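Putative cytoplasmic protein (Salmonella enterica subsp. enterica serovar Typhimurium, PDB 4IQN) is of unknown function but belongs to the DUF5066 family and is probably a cytoplasmic protein. Local coordinates at residues 16-21 and 66-71; 88-93 and 125-130; 134-139 and 149-154. All blocks are in the same frame, centred on the assembly; numbering follows the deposited sequence. Where two conformers were deposited one is given.

How the contacts relate
Contacts 2 and 3 sit in the middle of the protein, their centres about 8 Å apart, and share one antiparallel sheet. Strand 124-128 of contact 2 lies beside strand 135-140 of contact 3, and two probable backbone hydrogen bonds join them: I138 N to I126 O (2.8 Å) and I128 N to I136 O (2.9 Å). Contact 2 thus adds a loop to an outer strand of this sheet, whereas contact 3 pairs its two inner strands. Contact 1 is a surface contact, about 21 Å from contact 2 and 20 Å from contact 3, centre to centre.

Contact 1 (16-21 and 66-71); sequences KKVNRN and LSNYNM
N19, the first residue beyond helix 8-18, forms an Asx turn that also grips the loop at L66. Its OD1 takes N-H groups from N21 and, at 3.0 Å, from L66 N, which reach the oxygen from opposite faces of the carboxamide. The bond from L66 is almost straight (175°). Asparagine suits this place because its carbonyl serves both chains while ND2 bonds to D62 and Y61. In return, R20 N donates to L66 O at 3.0 Å, so two backbone groups of L66 are held.

Carbon atoms also pack across the contact. V18 CB lies 4.0 Å from N68 CB, and L66 turns CB against R20 CB and CD1 against N21.

The charged and amide groups meet flat. Bends at chi2 and chi3 fold the R20 chain so that its guanidinium stacks on the N70 amide, the planes 8° apart and N70 CG offset toward the rim. N70 itself closes the type I turn S67-N70, whose start is also an ST turn, S67 OG accepting from Y69 N. At the guanidinium edge a water in its plane links the segments, accepting from R20 NH1 at 2.9 Å and donating to N68 O at 2.7 Å.

Contact 2 (88-93 and 125-130); sequences HSYSPD and LIRIDH
Y90 and L125 come closest in the backbone, CA to CA 5.2 Å, where the irregular segment 88-93 runs up to strand 124-128 and Y90 N donates to L125 O at 3.0 Å. That carbonyl also accepts from a water that bridges it to H88 O, so two donors serve L125 O.

The other polar group of L125 is met by a side chain. S89 holds OG anti to its own backbone nitrogen (chi1 -179°), where the hydroxyl receives L125 N at 3.0 Å and gives its proton to Y90 O, which it approaches from above the carbonyl plane. Serine is short enough to accept and donate here at once, doing the work that a backbone carbonyl would do in a regular strand pair.

Beyond this, Y90 lays one ring face against R127. R127 CB stands 3.7 Å from the ring centroid, 11° off the normal, a CH-pi contact; R127 CG lies near CZ, and the bend at chi2 sets CD over the CE2 side. The guanidinium ends nearly perpendicular to the ring, at 88°. An aromatic residue suits this place because its broad face can cover the aliphatic part of arginine, while Y90 OH and R127 NE both turn to E95 of helix 93-99, through a hydrogen bond and a salt bridge respectively. L125 CD1 rests on P92 CD at 3.8 Å.

P92 occupies the N-cap position of helix 93-99, so the whole arrangement is a loop-to-helix connection fastened to an outer strand of a four-stranded antiparallel sheet.

Contact 3 (134-139 and 149-154); sequences QAIFIY and YPIARM
R153 and I136 stand side by side on one face of a beta hairpin, with I136 CD1 over a face of the guanidinium, 3.6 Å above its plane. At its edge Q134 OE1, in the guanidinium plane, takes R153 NH1 at 2.8 Å, although the amide is turned 78° to the guanidinium and the donor stands above the carbonyl plane. R153, extended from CG to NE, also sends NH2 into a salt bridge with E163, just after strand 158-161.

On the same face I136 CG2 meets I151 CG2 at 3.7 Å, beta-branched isoleucine being suited to an extended strand. Y149, just before strand 151-155, crosses the I138 side chain at about a right angle, I138 CG2 lying 3.6 Å from Y149 CB.

The opposite face carries A135, F137, A152 and M154. M154, a selenomethionine, sets CB in the plane of the F137 ring at its edge, 3.9 Å from CE2. A152 CB lies 4.3 Å from F137 CD2 and 4.0 Å from Y139 CD1; so small a side chain lets both rings approach.

Segments 135-139 and 151-154 are antiparallel, their N-to-C directions 151° apart, with paired bonds at A135-M154 and F137-A152 and one from Y139 N to P150 O. These bonds satisfy backbone groups in a largely buried contact, whereas the R153 charge is probably balanced by E163, and the carbonyl dipole of Q134 satisfies NH1.

Contact 1 (16-21 and 66-71)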
loop_
_atom_site.group_PDB
_atom_site.type_symbol
_atom_site.label_atom_id
_atom_site.label_comp_id
_atom_site.label_asym_id
_atom_site.label_seq_id
_atom_site.Cartn_x
_atom_site.Cartn_y
_atom_site.Cartn_z
ATOM N N LYS A 16 13.249 12.744 6.201
ATOM C CA LYS A 16 13.723 14.144 6.063
ATOM C C LYS A 16 15.130 14.202 5.489
ATOM O O LYS A 16 15.470 15.112 4.745
ATOM C CB LYS A 16 13.754 14.874 7.408
ATOM C CG LYS A 16 12.402 15.307 7.917
ATOM C CD LYS A 16 12.542 16.028 9.238
ATOM C CE LYS A 16 11.165 16.349 9.772
ATOM N NZ LYS A 16 11.276 16.875 11.136
ATOM N N LYS A 17 15.945 13.235 5.864
ATOM C CA LYS A 17 17.327 13.204 5.452
ATOM C C LYS A 17 17.518 12.882 3.983
ATOM O O LYS A 17 18.368 13.475 3.363
ATOM C CB LYS A 17 18.128 12.237 6.319
ATOM C CG LYS A 17 19.601 12.206 5.980
ATOM C CD LYS A 17 20.390 11.435 7.023
ATOM C CE LYS A 17 21.867 11.405 6.651
ATOM N NZ LYS A 17 22.712 11.658 7.841
ATOM N N VAL A 18 16.734 11.968 3.426
ATOM C CA VAL A 18 16.901 11.553 2.018
ATOM C C VAL A 18 15.994 12.286 1.014
ATOM O O VAL A 18 16.187 12.164 -0.197
ATOM C CB VAL A 18 16.657 10.025 1.829
ATOM C CG1 VAL A 18 17.601 9.190 2.690
ATOM C CG2 VAL A 18 15.208 9.653 2.114
ATOM N N ASN A 19 15.000 13.017 1.505
ATOM C CA ASN A 19 13.950 13.569 0.657
ATOM C C ASN A 19 14.537 14.393 -0.490
ATOM O O ASN A 19 15.294 15.321 -0.277
ATOM C CB ASN A 19 13.016 14.423 1.490
ATOM C CG ASN A 19 11.777 14.898 0.734
ATOM O OD1 ASN A 19 11.498 14.521 -0.401
ATOM N ND2 ASN A 19 11.010 15.715 1.408
ATOM N N ARG A 20 14.160 14.037 -1.705
ATOM C CA ARG A 20 14.667 14.684 -2.896
ATOM C C ARG A 20 13.722 15.792 -3.376
ATOM O O ARG A 20 14.044 16.525 -4.314
ATOM C CB ARG A 20 14.888 13.634 -3.980
ATOM C CG ARG A 20 16.024 12.648 -3.683
ATOM C CD ARG A 20 17.359 13.295 -3.894
ATOM N NE ARG A 20 17.422 13.881 -5.227
ATOM C CZ ARG A 20 17.873 13.268 -6.318
ATOM N NH1 ARG A 20 18.332 12.023 -6.263
ATOM N NH2 ARG A 20 17.862 13.919 -7.481
ATOM N N ASN A 21 12.568 15.915 -2.731
ATOM C CA ASN A 21 11.606 16.948 -3.076
ATOM C C ASN A 21 12.062 18.281 -2.551
ATOM O O ASN A 21 12.210 18.466 -1.350
ATOM C CB ASN A 21 10.237 16.663 -2.456
ATOM C CG ASN A 21 9.242 17.746 -2.763
ATOM O OD1 ASN A 21 9.333 18.424 -3.783
ATOM N ND2 ASN A 21 8.282 17.912 -1.895
ATOM N N LEU A 66 9.904 12.577 -1.958
ATOM C CA LEU A 66 10.566 11.747 -2.946
ATOM C C LEU A 66 11.667 10.995 -2.208
ATOM O O LEU A 66 12.459 11.602 -1.494
ATOM C CB LEU A 66 11.172 12.624 -4.060
ATOM C CG LEU A 66 10.203 13.327 -5.009
ATOM C CD1 LEU A 66 10.870 14.296 -5.979
ATOM C CD2 LEU A 66 9.437 12.264 -5.790
ATOM N N SER A 67 11.707 9.672 -2.366
ATOM C CA SER A 67 12.681 8.866 -1.687
ATOM C C SER A 67 14.082 9.124 -2.212
ATOM O O SER A 67 14.276 9.898 -3.156
ATOM C CB SER A 67 12.377 7.383 -1.883
ATOM O OG SER A 67 12.598 7.001 -3.228
ATOM N N ASN A 68 15.045 8.459 -1.572
ATOM C CA ASN A 68 16.413 8.360 -2.084
ATOM C C ASN A 68 16.513 7.864 -3.535
ATOM O O ASN A 68 17.541 8.067 -4.186
ATOM C CB ASN A 68 17.307 7.495 -1.171
ATOM C CG ASN A 68 16.668 6.162 -0.782
ATOM O OD1 ASN A 68 15.589 6.144 -0.239
ATOM N ND2 ASN A 68 17.356 5.053 -1.025
ATOM N N TYR A 69 15.464 7.214 -4.035
ATOM C CA TYR A 69 15.353 6.835 -5.443
ATOM C C TYR A 69 14.849 7.959 -6.359
ATOM O O TYR A 69 14.719 7.754 -7.560
ATOM C CB TYR A 69 14.395 5.642 -5.580
ATOM C CG TYR A 69 14.976 4.324 -5.152
ATOM C CD1 TYR A 69 15.008 3.956 -3.802
ATOM C CD2 TYR A 69 15.477 3.418 -6.100
ATOM C CE1 TYR A 69 15.528 2.746 -3.412
ATOM C CE2 TYR A 69 15.986 2.199 -5.704
ATOM C CZ TYR A 69 15.999 1.880 -4.362
ATOM O OH TYR A 69 16.489 0.688 -3.955
ATOM N N ASN A 70 14.604 9.133 -5.791
ATOM C CA ASN A 70 14.020 10.263 -6.484
ATOM C C ASN A 70 12.664 9.924 -7.099
ATOM O O ASN A 70 12.370 10.343 -8.210
ATOM C CB ASN A 70 14.982 10.798 -7.541
ATOM C CG ASN A 70 14.668 12.197 -7.944
ATOM O OD1 ASN A 70 14.122 12.988 -7.155
ATOM N ND2 ASN A 70 14.994 12.531 -9.189
HETATM N N MSE A 71 11.859 9.158 -6.370
HETATM C CA MSE A 71 10.532 8.724 -6.834
HETATM C C MSE A 71 9.567 8.845 -5.684
HETATM O O MSE A 71 9.958 8.700 -4.526
HETATM C CB MSE A 71 10.589 7.264 -7.316
HETATM C CG MSE A 71 11.688 7.061 -8.344
HETATM SE SE MSE A 71 11.742 5.211 -8.994
HETATM C CE MSE A 71 9.905 5.058 -9.635
HETATM O O HOH W 1 18.820 10.384 -3.897
#

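Contact 2 (88-93 and 125-130)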
loop_
_atom_site.group_PDB
_atom_site.type_symbol
_atom_site.label_atom_id
_atom_site.label_comp_id
_atom_site.label_asym_id
_atom_site.label_seq_id
_atom_site.Cartn_x
_atom_site.Cartn_y
_atom_site.Cartn_z
ATOM N N HIS A 88 -10.868 6.647 -0.320
ATOM C CA HIS A 88 -11.632 5.546 -0.924
ATOM C C HIS A 88 -10.643 4.427 -1.296
ATOM O O HIS A 88 -9.474 4.686 -1.509
ATOM C CB HIS A 88 -12.402 6.031 -2.133
ATOM C CG HIS A 88 -13.560 6.916 -1.778
ATOM N ND1 HIS A 88 -14.866 6.574 -2.040
ATOM C CD2 HIS A 88 -13.603 8.099 -1.125
ATOM C CE1 HIS A 88 -15.665 7.527 -1.587
ATOM N NE2 HIS A 88 -14.921 8.459 -1.021
ATOM N N SER A 89 -11.127 3.195 -1.293
ATOM C CA SER A 89 -10.288 2.058 -1.592
ATOM C C SER A 89 -9.763 2.108 -3.023
ATOM O O SER A 89 -10.401 2.569 -3.950
ATOM C CB SER A 89 -10.997 0.698 -1.304
ATOM O OG SER A 89 -10.106 -0.405 -1.590
ATOM N N TYR A 90 -8.566 1.567 -3.189
ATOM C CA TYR A 90 -8.009 1.320 -4.486
ATOM C C TYR A 90 -8.365 -0.117 -4.824
ATOM O O TYR A 90 -8.538 -0.949 -3.934
ATOM C CB TYR A 90 -6.492 1.447 -4.370
ATOM C CG TYR A 90 -5.703 1.462 -5.631
ATOM C CD1 TYR A 90 -5.449 2.665 -6.306
ATOM C CD2 TYR A 90 -5.142 0.263 -6.155
ATOM C CE1 TYR A 90 -4.699 2.688 -7.467
ATOM C CE2 TYR A 90 -4.415 0.289 -7.323
ATOM C CZ TYR A 90 -4.180 1.504 -7.946
ATOM O OH TYR A 90 -3.434 1.577 -9.062
ATOM N N SER A 91 -8.442 -0.417 -6.100
ATOM C CA SER A 91 -8.717 -1.790 -6.529
ATOM C C SER A 91 -7.665 -2.120 -7.563
ATOM O O SER A 91 -7.417 -1.315 -8.437
ATOM C CB SER A 91 -10.131 -1.913 -7.118
ATOM O OG SER A 91 -10.382 -3.255 -7.567
ATOM N N PRO A 92 -7.058 -3.317 -7.478
ATOM C CA PRO A 92 -5.936 -3.610 -8.313
ATOM C C PRO A 92 -6.260 -4.161 -9.708
ATOM O O PRO A 92 -5.487 -4.915 -10.274
ATOM C CB PRO A 92 -5.234 -4.689 -7.499
ATOM C CG PRO A 92 -6.377 -5.493 -6.961
ATOM C CD PRO A 92 -7.420 -4.464 -6.627
ATOM N N ASP A 93 -7.356 -3.763 -10.306
ATOM C CA ASP A 93 -7.732 -4.333 -11.586
ATOM C C ASP A 93 -6.719 -4.009 -12.717
ATOM O O ASP A 93 -6.435 -4.889 -13.535
ATOM C CB ASP A 93 -9.152 -3.949 -11.951
ATOM C CG ASP A 93 -10.142 -4.418 -10.905
ATOM O OD1 ASP A 93 -10.253 -3.606 -9.972
ATOM O OD2 ASP A 93 -10.756 -5.568 -10.997
ATOM N N LEU A 125 -7.677 -1.198 0.063
ATOM C CA LEU A 125 -6.256 -1.063 -0.268
ATOM C C LEU A 125 -5.929 0.400 -0.417
ATOM O O LEU A 125 -6.717 1.161 -0.924
ATOM C CB LEU A 125 -5.907 -1.755 -1.604
ATOM C CG LEU A 125 -6.246 -3.234 -1.692
ATOM C CD1 LEU A 125 -6.105 -3.769 -3.111
ATOM C CD2 LEU A 125 -5.351 -3.994 -0.736
ATOM N N ILE A 126 -4.736 0.774 0.030
ATOM C CA ILE A 126 -4.148 2.060 -0.276
ATOM C C ILE A 126 -2.937 1.791 -1.126
ATOM O O ILE A 126 -2.021 1.053 -0.694
ATOM C CB ILE A 126 -3.739 2.842 0.995
ATOM C CG1 ILE A 126 -4.959 3.239 1.848
ATOM C CG2 ILE A 126 -2.963 4.092 0.630
ATOM C CD1 ILE A 126 -4.563 3.947 3.141
ATOM N N ARG A 127 -2.887 2.404 -2.304
ATOM C CA ARG A 127 -1.752 2.180 -3.217
ATOM C C ARG A 127 -0.565 2.987 -2.757
ATOM O O ARG A 127 -0.693 4.162 -2.427
ATOM C CB ARG A 127 -2.124 2.593 -4.641
ATOM C CG ARG A 127 -1.120 2.290 -5.749
ATOM C CD ARG A 127 -0.830 0.816 -5.861
ATOM N NE ARG A 127 -0.417 0.489 -7.216
ATOM C CZ ARG A 127 0.843 0.448 -7.652
ATOM N NH1 ARG A 127 1.884 0.677 -6.842
ATOM N NH2 ARG A 127 1.051 0.131 -8.912
ATOM N N ILE A 128 0.600 2.356 -2.740
ATOM C CA ILE A 128 1.885 3.023 -2.440
ATOM C C ILE A 128 2.717 3.018 -3.724
ATOM O O ILE A 128 2.779 2.002 -4.424
ATOM C CB ILE A 128 2.643 2.269 -1.339
ATOM C CG1 ILE A 128 1.893 2.333 -0.014
ATOM C CG2 ILE A 128 4.107 2.765 -1.168
ATOM C CD1 ILE A 128 1.813 3.707 0.635
ATOM N N ASP A 129 3.350 4.147 -4.036
ATOM C CA ASP A 129 4.138 4.277 -5.240
ATOM C C ASP A 129 5.501 3.636 -4.962
ATOM O O ASP A 129 6.096 3.883 -3.940
ATOM C CB ASP A 129 4.262 5.728 -5.626
ATOM C CG ASP A 129 2.885 6.366 -5.862
ATOM O OD1 ASP A 129 2.261 6.018 -6.906
ATOM O OD2 ASP A 129 2.423 7.155 -4.999
ATOM N N HIS A 130 5.946 2.793 -5.877
ATOM C CA HIS A 130 7.076 1.907 -5.642
ATOM C C HIS A 130 8.237 2.273 -6.551
ATOM O O HIS A 130 8.084 3.041 -7.500
ATOM C CB HIS A 130 6.634 0.460 -5.871
ATOM C CG HIS A 130 7.670 -0.557 -5.514
ATOM N ND1 HIS A 130 8.414 -0.486 -4.360
ATOM C CD2 HIS A 130 8.088 -1.670 -6.167
ATOM C CE1 HIS A 130 9.243 -1.517 -4.309
ATOM N NE2 HIS A 130 9.071 -2.241 -5.404
HETATM O O HOH W 2 -6.800 3.937 -1.348
#

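Contact 3 (134-139 and 149-154)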
loop_
_atom_site.group_PDB
_atom_site.type_symbol
_atom_site.label_atom_id
_atom_site.label_comp_id
_atom_site.label_asym_id
_atom_site.label_seq_id
_atom_site.Cartn_x
_atom_site.Cartn_y
_atom_site.Cartn_z
ATOM N N GLN A 134 6.947 -3.867 -9.206
ATOM C CA GLN A 134 5.857 -4.413 -8.386
ATOM C C GLN A 134 4.881 -3.324 -7.936
ATOM O O GLN A 134 5.246 -2.139 -7.834
ATOM C CB GLN A 134 6.362 -5.149 -7.164
ATOM C CG GLN A 134 7.096 -6.416 -7.509
ATOM C CD GLN A 134 7.492 -7.267 -6.322
ATOM O OE1 GLN A 134 7.211 -6.968 -5.160
ATOM N NE2 GLN A 134 8.187 -8.350 -6.626
ATOM N N ALA A 135 3.664 -3.755 -7.641
ATOM C CA ALA A 135 2.683 -2.884 -6.950
ATOM C C ALA A 135 2.772 -3.123 -5.453
ATOM O O ALA A 135 2.925 -4.279 -5.002
ATOM C CB ALA A 135 1.252 -3.169 -7.468
ATOM N N ILE A 136 2.623 -2.050 -4.659
ATOM C CA ILE A 136 2.718 -2.122 -3.232
ATOM C C ILE A 136 1.409 -1.517 -2.697
ATOM O O ILE A 136 0.955 -0.485 -3.234
ATOM C CB ILE A 136 3.860 -1.225 -2.696
ATOM C CG1 ILE A 136 5.226 -1.500 -3.352
ATOM C CG2 ILE A 136 3.964 -1.266 -1.190
ATOM C CD1 ILE A 136 5.722 -2.880 -3.105
ATOM N N PHE A 137 0.826 -2.144 -1.664
ATOM C CA PHE A 137 -0.445 -1.657 -1.094
ATOM C C PHE A 137 -0.369 -1.747 0.415
ATOM O O PHE A 137 0.255 -2.639 0.986
ATOM C CB PHE A 137 -1.644 -2.504 -1.519
ATOM C CG PHE A 137 -1.729 -2.806 -2.972
ATOM C CD1 PHE A 137 -2.428 -1.987 -3.844
ATOM C CD2 PHE A 137 -1.136 -3.945 -3.491
ATOM C CE1 PHE A 137 -2.507 -2.262 -5.190
ATOM C CE2 PHE A 137 -1.233 -4.239 -4.815
ATOM C CZ PHE A 137 -1.902 -3.404 -5.684
ATOM N N ILE A 138 -1.019 -0.814 1.083
ATOM C CA ILE A 138 -1.325 -0.971 2.450
ATOM C C ILE A 138 -2.628 -1.764 2.486
ATOM O O ILE A 138 -3.614 -1.396 1.805
ATOM C CB ILE A 138 -1.460 0.385 3.184
ATOM C CG1 ILE A 138 -0.259 1.303 2.921
ATOM C CG2 ILE A 138 -1.570 0.150 4.661
ATOM C CD1 ILE A 138 -0.422 2.656 3.602
ATOM N N TYR A 139 -2.616 -2.834 3.264
ATOM C CA TYR A 139 -3.718 -3.810 3.310
ATOM C C TYR A 139 -4.573 -3.475 4.503
ATOM O O TYR A 139 -4.170 -3.721 5.640
ATOM C CB TYR A 139 -3.130 -5.235 3.448
ATOM C CG TYR A 139 -4.003 -6.338 2.931
ATOM C CD1 TYR A 139 -4.346 -6.411 1.581
ATOM C CD2 TYR A 139 -4.481 -7.340 3.777
ATOM C CE1 TYR A 139 -5.166 -7.447 1.093
ATOM C CE2 TYR A 139 -5.300 -8.378 3.281
ATOM C CZ TYR A 139 -5.641 -8.423 1.945
ATOM O OH TYR A 139 -6.458 -9.455 1.448
ATOM N N TYR A 149 -0.895 -1.163 9.483
ATOM C CA TYR A 149 -1.486 -2.236 8.706
ATOM C C TYR A 149 -0.377 -2.992 7.950
ATOM O O TYR A 149 0.706 -2.464 7.728
ATOM C CB TYR A 149 -2.446 -1.705 7.673
ATOM C CG TYR A 149 -3.687 -1.077 8.234
ATOM C CD1 TYR A 149 -4.665 -1.844 8.808
ATOM C CD2 TYR A 149 -3.866 0.312 8.163
ATOM C CE1 TYR A 149 -5.841 -1.237 9.283
ATOM C CE2 TYR A 149 -5.002 0.915 8.671
ATOM C CZ TYR A 149 -5.983 0.122 9.233
ATOM O OH TYR A 149 -7.132 0.652 9.735
ATOM N N PRO A 150 -0.680 -4.200 7.482
ATOM C CA PRO A 150 0.349 -4.893 6.670
ATOM C C PRO A 150 0.556 -4.259 5.298
ATOM O O PRO A 150 -0.273 -3.470 4.824
ATOM C CB PRO A 150 -0.224 -6.297 6.488
ATOM C CG PRO A 150 -1.382 -6.405 7.398
ATOM C CD PRO A 150 -1.882 -5.019 7.652
ATOM N N ILE A 151 1.661 -4.611 4.647
ATOM C CA ILE A 151 1.887 -4.307 3.253
ATOM C C ILE A 151 1.603 -5.558 2.417
ATOM O O ILE A 151 1.941 -6.677 2.824
ATOM C CB ILE A 151 3.349 -3.879 3.049
ATOM C CG1 ILE A 151 3.577 -2.537 3.776
ATOM C CG2 ILE A 151 3.733 -3.790 1.569
ATOM C CD1 ILE A 151 2.896 -1.363 3.093
ATOM N N ALA A 152 0.965 -5.352 1.270
ATOM C CA ALA A 152 0.795 -6.398 0.262
ATOM C C ALA A 152 1.574 -6.004 -0.978
ATOM O O ALA A 152 1.740 -4.799 -1.270
ATOM C CB ALA A 152 -0.654 -6.581 -0.074
ATOM N N ARG A 153 2.036 -7.022 -1.709
ATOM C CA ARG A 153 2.727 -6.852 -2.962
ATOM C C ARG A 153 2.018 -7.599 -4.082
ATOM O O ARG A 153 1.390 -8.641 -3.846
ATOM C CB ARG A 153 4.199 -7.348 -2.861
ATOM C CG ARG A 153 5.079 -6.437 -2.065
ATOM C CD ARG A 153 6.462 -7.009 -1.884
ATOM N NE ARG A 153 7.372 -6.087 -1.249
ATOM C CZ ARG A 153 8.249 -5.300 -1.880
ATOM N NH1 ARG A 153 8.397 -5.331 -3.190
ATOM N NH2 ARG A 153 9.036 -4.514 -1.184
HETATM N N MSE A 154 2.124 -7.073 -5.298
HETATM C CA MSE A 154 1.609 -7.752 -6.482
HETATM C C MSE A 154 2.616 -7.678 -7.602
HETATM O O MSE A 154 3.126 -6.622 -7.952
HETATM C CB MSE A 154 0.239 -7.216 -6.867
HETATM C CG MSE A 154 -0.273 -7.800 -8.170
HETATM SE SE MSE A 154 -2.054 -7.101 -8.425
HETATM C CE MSE A 154 -2.743 -8.589 -9.485
#